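Local coordinates for protein afamin (Homo sapiens, PDB 6FAK) that carries hydrophobic molecules in body fluids, binding vitamin E and keeping lipidated Wnt proteins soluble and active, at residues Thr423-Ser428 with Gly459-Val464; Pro472-Cys477 with Glu490-Asp495. All coordinates share one frame; numbering follows the deposited sequence.

Contact 1 of 2, residues Thr423-Ser428 with Gly459-Val464; sequences TEELVS and GELCGV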
loop_
_atom_site.group_PDB
_atom_site.type_symbol
_atom_site.label_atom_id
_atom_site.label_comp_id
_atom_site.label_asym_id
_atom_site.label_seq_id
_atom_site.Cartn_x
_atom_site.Cartn_y
_atom_site.Cartn_z
ATOM N N THR A 423 15.435 11.645 0.949
ATOM C CA THR A 423 15.967 10.701 1.868
ATOM C C THR A 423 14.902 10.013 2.707
ATOM O O THR A 423 14.991 8.785 2.903
ATOM C CB THR A 423 17.056 11.375 2.751
ATOM O OG1 THR A 423 18.136 11.696 1.878
ATOM C CG2 THR A 423 17.518 10.455 3.829
ATOM N N GLU A 424 13.900 10.760 3.173
ATOM C CA GLU A 424 12.838 10.141 3.995
ATOM C C GLU A 424 12.099 9.073 3.205
ATOM O O GLU A 424 11.803 7.997 3.728
ATOM C CB GLU A 424 11.796 11.160 4.522
ATOM C CG GLU A 424 12.264 12.009 5.692
ATOM C CD GLU A 424 12.826 11.167 6.821
ATOM O OE1 GLU A 424 14.053 11.212 7.028
ATOM O OE2 GLU A 424 12.065 10.394 7.433
ATOM N N GLU A 425 11.845 9.346 1.930
ATOM C CA GLU A 425 11.150 8.381 1.079
ATOM C C GLU A 425 12.001 7.122 0.836
ATOM O O GLU A 425 11.473 6.013 0.883
ATOM C CB GLU A 425 10.725 9.009 -0.273
ATOM C CG GLU A 425 10.051 7.977 -1.175
ATOM C CD GLU A 425 9.179 8.550 -2.275
ATOM O OE1 GLU A 425 9.254 9.767 -2.609
ATOM O OE2 GLU A 425 8.407 7.722 -2.810
ATOM N N LEU A 426 13.287 7.305 0.556
ATOM C CA LEU A 426 14.181 6.215 0.239
ATOM C C LEU A 426 14.302 5.304 1.455
ATOM O O LEU A 426 14.313 4.115 1.314
ATOM C CB LEU A 426 15.584 6.723 -0.238
ATOM C CG LEU A 426 15.571 7.282 -1.669
ATOM C CD1 LEU A 426 16.708 8.273 -1.969
ATOM C CD2 LEU A 426 15.532 6.130 -2.678
ATOM N N VAL A 427 14.406 5.906 2.625
ATOM C CA VAL A 427 14.420 5.185 3.875
ATOM C C VAL A 427 13.149 4.353 4.070
ATOM O O VAL A 427 13.253 3.175 4.358
ATOM C CB VAL A 427 14.682 6.146 5.066
ATOM C CG1 VAL A 427 14.398 5.436 6.417
ATOM C CG2 VAL A 427 16.135 6.588 5.049
ATOM N N SER A 428 11.969 4.946 3.884
ATOM C CA SER A 428 10.683 4.213 3.905
ATOM C C SER A 428 10.636 3.044 2.937
ATOM O O SER A 428 10.205 1.969 3.303
ATOM C CB SER A 428 9.487 5.129 3.659
ATOM O OG SER A 428 9.453 5.906 4.805
ATOM N N GLY A 459 4.753 -0.068 -6.115
ATOM C CA GLY A 459 3.463 0.636 -6.089
ATOM C C GLY A 459 3.447 1.928 -5.309
ATOM O O GLY A 459 2.837 2.903 -5.730
ATOM N N GLU A 460 4.123 1.933 -4.164
ATOM C CA GLU A 460 4.335 3.153 -3.358
ATOM C C GLU A 460 5.179 4.191 -4.132
ATOM O O GLU A 460 4.876 5.385 -4.150
ATOM C CB GLU A 460 5.086 2.790 -2.085
ATOM C CG GLU A 460 4.803 3.701 -0.916
ATOM C CD GLU A 460 3.724 3.178 0.019
ATOM O OE1 GLU A 460 3.434 1.956 0.044
ATOM O OE2 GLU A 460 3.185 4.022 0.745
ATOM N N LEU A 461 6.264 3.707 -4.729
ATOM C CA LEU A 461 7.190 4.514 -5.492
ATOM C C LEU A 461 6.577 5.219 -6.707
ATOM O O LEU A 461 6.882 6.348 -7.003
ATOM C CB LEU A 461 8.320 3.600 -6.017
ATOM C CG LEU A 461 9.504 4.164 -6.809
ATOM C CD1 LEU A 461 10.116 5.310 -6.079
ATOM C CD2 LEU A 461 10.569 3.086 -6.956
ATOM N N CYS A 462 5.740 4.497 -7.435
ATOM C CA CYS A 462 5.252 4.966 -8.704
ATOM C C CYS A 462 4.103 5.962 -8.618
ATOM O O CYS A 462 3.802 6.619 -9.610
ATOM C CB CYS A 462 4.849 3.794 -9.585
ATOM S SG CYS A 462 6.339 2.866 -10.010
ATOM N N GLY A 463 3.472 6.057 -7.451
ATOM C CA GLY A 463 2.477 7.096 -7.215
ATOM C C GLY A 463 1.061 6.545 -7.279
ATOM O O GLY A 463 0.766 5.570 -8.043
ATOM N N VAL A 464 0.169 7.209 -6.536
ATOM C CA VAL A 464 -1.239 6.866 -6.510
ATOM C C VAL A 464 -2.068 7.754 -7.420
ATOM O O VAL A 464 -2.666 7.265 -8.386
ATOM C CB VAL A 464 -1.792 6.835 -5.041
ATOM C CG1 VAL A 464 -3.222 6.353 -5.035
ATOM C CG2 VAL A 464 -0.914 5.950 -4.188
HETATM O O HOH W 1 6.816 5.941 -1.653
#

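Contact 2 of 2, residues Pro472-Cys477 with Glu490-Asp495; sequences PAVDHC and ESLKAD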
loop_
_atom_site.group_PDB
_atom_site.type_symbol
_atom_site.label_atom_id
_atom_site.label_comp_id
_atom_site.label_asym_id
_atom_site.label_seq_id
_atom_site.Cartn_x
_atom_site.Cartn_y
_atom_site.Cartn_z
ATOM N N PRO A 472 14.276 9.216 -16.105
ATOM C CA PRO A 472 13.656 8.530 -17.214
ATOM C C PRO A 472 13.610 7.008 -17.073
ATOM O O PRO A 472 12.595 6.412 -17.422
ATOM C CB PRO A 472 14.480 8.992 -18.456
ATOM C CG PRO A 472 15.157 10.263 -18.026
ATOM C CD PRO A 472 15.344 10.159 -16.535
ATOM N N ALA A 473 14.642 6.395 -16.497
ATOM C CA ALA A 473 14.685 4.930 -16.360
ATOM C C ALA A 473 13.639 4.417 -15.339
ATOM O O ALA A 473 12.894 3.484 -15.601
ATOM C CB ALA A 473 16.105 4.466 -15.957
ATOM N N VAL A 474 13.537 5.092 -14.207
ATOM C CA VAL A 474 12.504 4.783 -13.194
ATOM C C VAL A 474 11.087 5.003 -13.760
ATOM O O VAL A 474 10.177 4.138 -13.548
ATOM C CB VAL A 474 12.696 5.637 -11.908
ATOM C CG1 VAL A 474 11.481 5.496 -10.991
ATOM C CG2 VAL A 474 13.930 5.229 -11.156
ATOM N N ASP A 475 10.888 6.128 -14.463
ATOM C CA ASP A 475 9.573 6.486 -15.018
ATOM C C ASP A 475 9.135 5.436 -16.044
ATOM O O ASP A 475 7.960 5.026 -16.049
ATOM C CB ASP A 475 9.556 7.859 -15.670
ATOM C CG ASP A 475 9.820 8.995 -14.675
ATOM O OD1 ASP A 475 9.899 8.735 -13.435
ATOM O OD2 ASP A 475 9.989 10.140 -15.160
ATOM N N HIS A 476 10.103 4.956 -16.838
ATOM C CA HIS A 476 9.853 3.874 -17.795
ATOM C C HIS A 476 9.347 2.621 -17.021
ATOM O O HIS A 476 8.340 1.999 -17.416
ATOM C CB HIS A 476 11.112 3.535 -18.619
ATOM C CG HIS A 476 10.886 2.407 -19.550
ATOM N ND1 HIS A 476 10.184 2.564 -20.729
ATOM C CD2 HIS A 476 11.084 1.074 -19.398
ATOM C CE1 HIS A 476 10.018 1.376 -21.291
ATOM N NE2 HIS A 476 10.547 0.459 -20.501
ATOM N N CYS A 477 10.031 2.229 -15.949
ATOM C CA CYS A 477 9.585 1.093 -15.192
ATOM C C CYS A 477 8.213 1.291 -14.536
ATOM O O CYS A 477 7.440 0.310 -14.420
ATOM C CB CYS A 477 10.609 0.640 -14.165
ATOM S SG CYS A 477 12.097 -0.043 -14.916
ATOM N N GLU A 490 14.608 -4.210 -11.148
ATOM C CA GLU A 490 15.811 -5.039 -10.923
ATOM C C GLU A 490 16.857 -4.905 -12.016
ATOM O O GLU A 490 18.002 -5.179 -11.759
ATOM C CB GLU A 490 15.470 -6.549 -10.782
ATOM C CG GLU A 490 14.486 -6.968 -9.677
ATOM C CD GLU A 490 14.815 -6.462 -8.300
ATOM O OE1 GLU A 490 16.005 -6.479 -7.924
ATOM O OE2 GLU A 490 13.875 -6.070 -7.575
ATOM N N SER A 491 16.471 -4.516 -13.214
ATOM C CA SER A 491 17.392 -4.322 -14.292
ATOM C C SER A 491 18.081 -2.939 -14.353
ATOM O O SER A 491 18.961 -2.762 -15.170
ATOM C CB SER A 491 16.681 -4.587 -15.620
ATOM O OG SER A 491 15.900 -3.457 -16.047
ATOM N N LEU A 492 17.653 -1.973 -13.536
ATOM C CA LEU A 492 18.114 -0.594 -13.648
ATOM C C LEU A 492 19.535 -0.433 -13.145
ATOM O O LEU A 492 19.926 -1.060 -12.214
ATOM C CB LEU A 492 17.201 0.361 -12.875
ATOM C CG LEU A 492 15.761 0.482 -13.374
ATOM C CD1 LEU A 492 14.999 1.577 -12.634
ATOM C CD2 LEU A 492 15.689 0.710 -14.879
ATOM N N LYS A 493 20.266 0.484 -13.760
ATOM C CA LYS A 493 21.594 0.845 -13.323
ATOM C C LYS A 493 21.494 2.213 -12.648
ATOM O O LYS A 493 20.472 2.866 -12.737
ATOM C CB LYS A 493 22.500 0.881 -14.548
ATOM C CG LYS A 493 22.662 -0.512 -15.166
ATOM C CD LYS A 493 23.282 -0.425 -16.546
ATOM C CE LYS A 493 23.737 -1.793 -17.057
ATOM N NZ LYS A 493 24.775 -1.665 -18.124
ATOM N N ALA A 494 22.559 2.616 -11.967
ATOM C CA ALA A 494 22.604 3.908 -11.292
ATOM C C ALA A 494 22.275 5.054 -12.271
ATOM O O ALA A 494 22.584 4.977 -13.470
ATOM C CB ALA A 494 23.978 4.094 -10.620
ATOM N N ASP A 495 21.611 6.105 -11.790
ATOM C CA ASP A 495 21.433 7.270 -12.631
ATOM C C ASP A 495 22.705 8.129 -12.661
ATOM O O ASP A 495 22.910 8.989 -11.795
ATOM C CB ASP A 495 20.251 8.135 -12.184
ATOM C CG ASP A 495 19.997 9.284 -13.120
ATOM O OD1 ASP A 495 20.885 9.618 -13.976
ATOM O OD2 ASP A 495 18.911 9.890 -13.013
#

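Contact 1 of 2, residues Thr423-Ser428 with Gly459-Val464
E425 reaches from helix 423-440 toward the last turn of helix 446-462 with its chain extended: CG is anti to the backbone N (chi1 178°) and the next torsion is also near anti (chi2 159°), which carries the carboxylate across the gap. Its end meets the other helix loosely, since OE2 of E425 stands 4.4 Å from CD1 and from CA of L461, and as far from the carbonyl O of E460. The helices are correspondingly spaced, the nearest CA pair, E425 and L461, being 8.6 Å apart, and only 62 Å² is buried.

No direct hydrogen bond crosses; a water does the bridging. It donates to OE2 of E425 at 2.7 Å and, weakly, to the carbonyl O of E460 at 3.2 Å. The same OE2 makes a salt bridge with R468, whose NH1 also bonds the carbonyl O of L461, while the carboxylate of E460 pairs with K200 and K432. L461 packs instead on L421, I470 and F489. The contact is thus a sparse, polar one between consecutive helices of the third albumin repeat, carried by a water held firmly on one side and weakly on the other, and R468 probably offsets the charge that E425 brings close to the carbonyls of E460 and L461.

Contact 2 of 2, residues Pro472-Cys477 with Glu490-Asp495
L492 directs its branched end at helix 472-479 because CG lies anti to the carbonyl carbon (chi1 -64°), beside the backbone N; C477 adopts the same first torsion (chi1 -68°), which presents SG to that leucine.

The two methyls of L492 take different neighbours on the helix, CD2 meeting A473 and CD1 meeting V474, and share the sulfur of C477. CD2 of L492 touches SG of C477 at 3.7 Å and CB of A473 at 3.9 Å, whereas CD1 of L492 lies 4.1 Å from CG2 of V474. SG of C477 is also about 4.0 Å from CG and from CD1 of L492, so it borders the whole fork. The side chains of V474 and L492 cross at about a right angle. All these contacts are apolar, no hydrogen bond joins the segments, and L492 supplies 81 of the 184 Å² buried.

C477 is disulfide-bonded to C488, giving helix 472-479 a covalent tie to helix 485-490, and F489 of that helix touches both V474 and C477. L492 lies just beyond that helix, early in the loop that leads to strand 503-504, and lays this loop against the first turns of helix 472-479.

In the fold
Contact 1 closes before contact 2 opens, so the two come in series along the chain, and both fall within the third albumin repeat. Their centres are about 15 Å apart and their nearest atoms about 5 Å apart, without touching. Contact 1 pairs helices 423-440 and 446-462; contact 2 joins the next helix, 472-479, to the loop after helix 485-490. The disulfide C462-C478 ties the end of helix 446-462 to helix 472-479, and C477-C488 carries the linkage on to helix 485-490, adjacent-cysteine crosslinks characteristic of the serum albumin family. With F489 touching L461 and C462 of contact 1 and V474 and C477 of contact 2, both contacts belong to one crosslinked helical assembly.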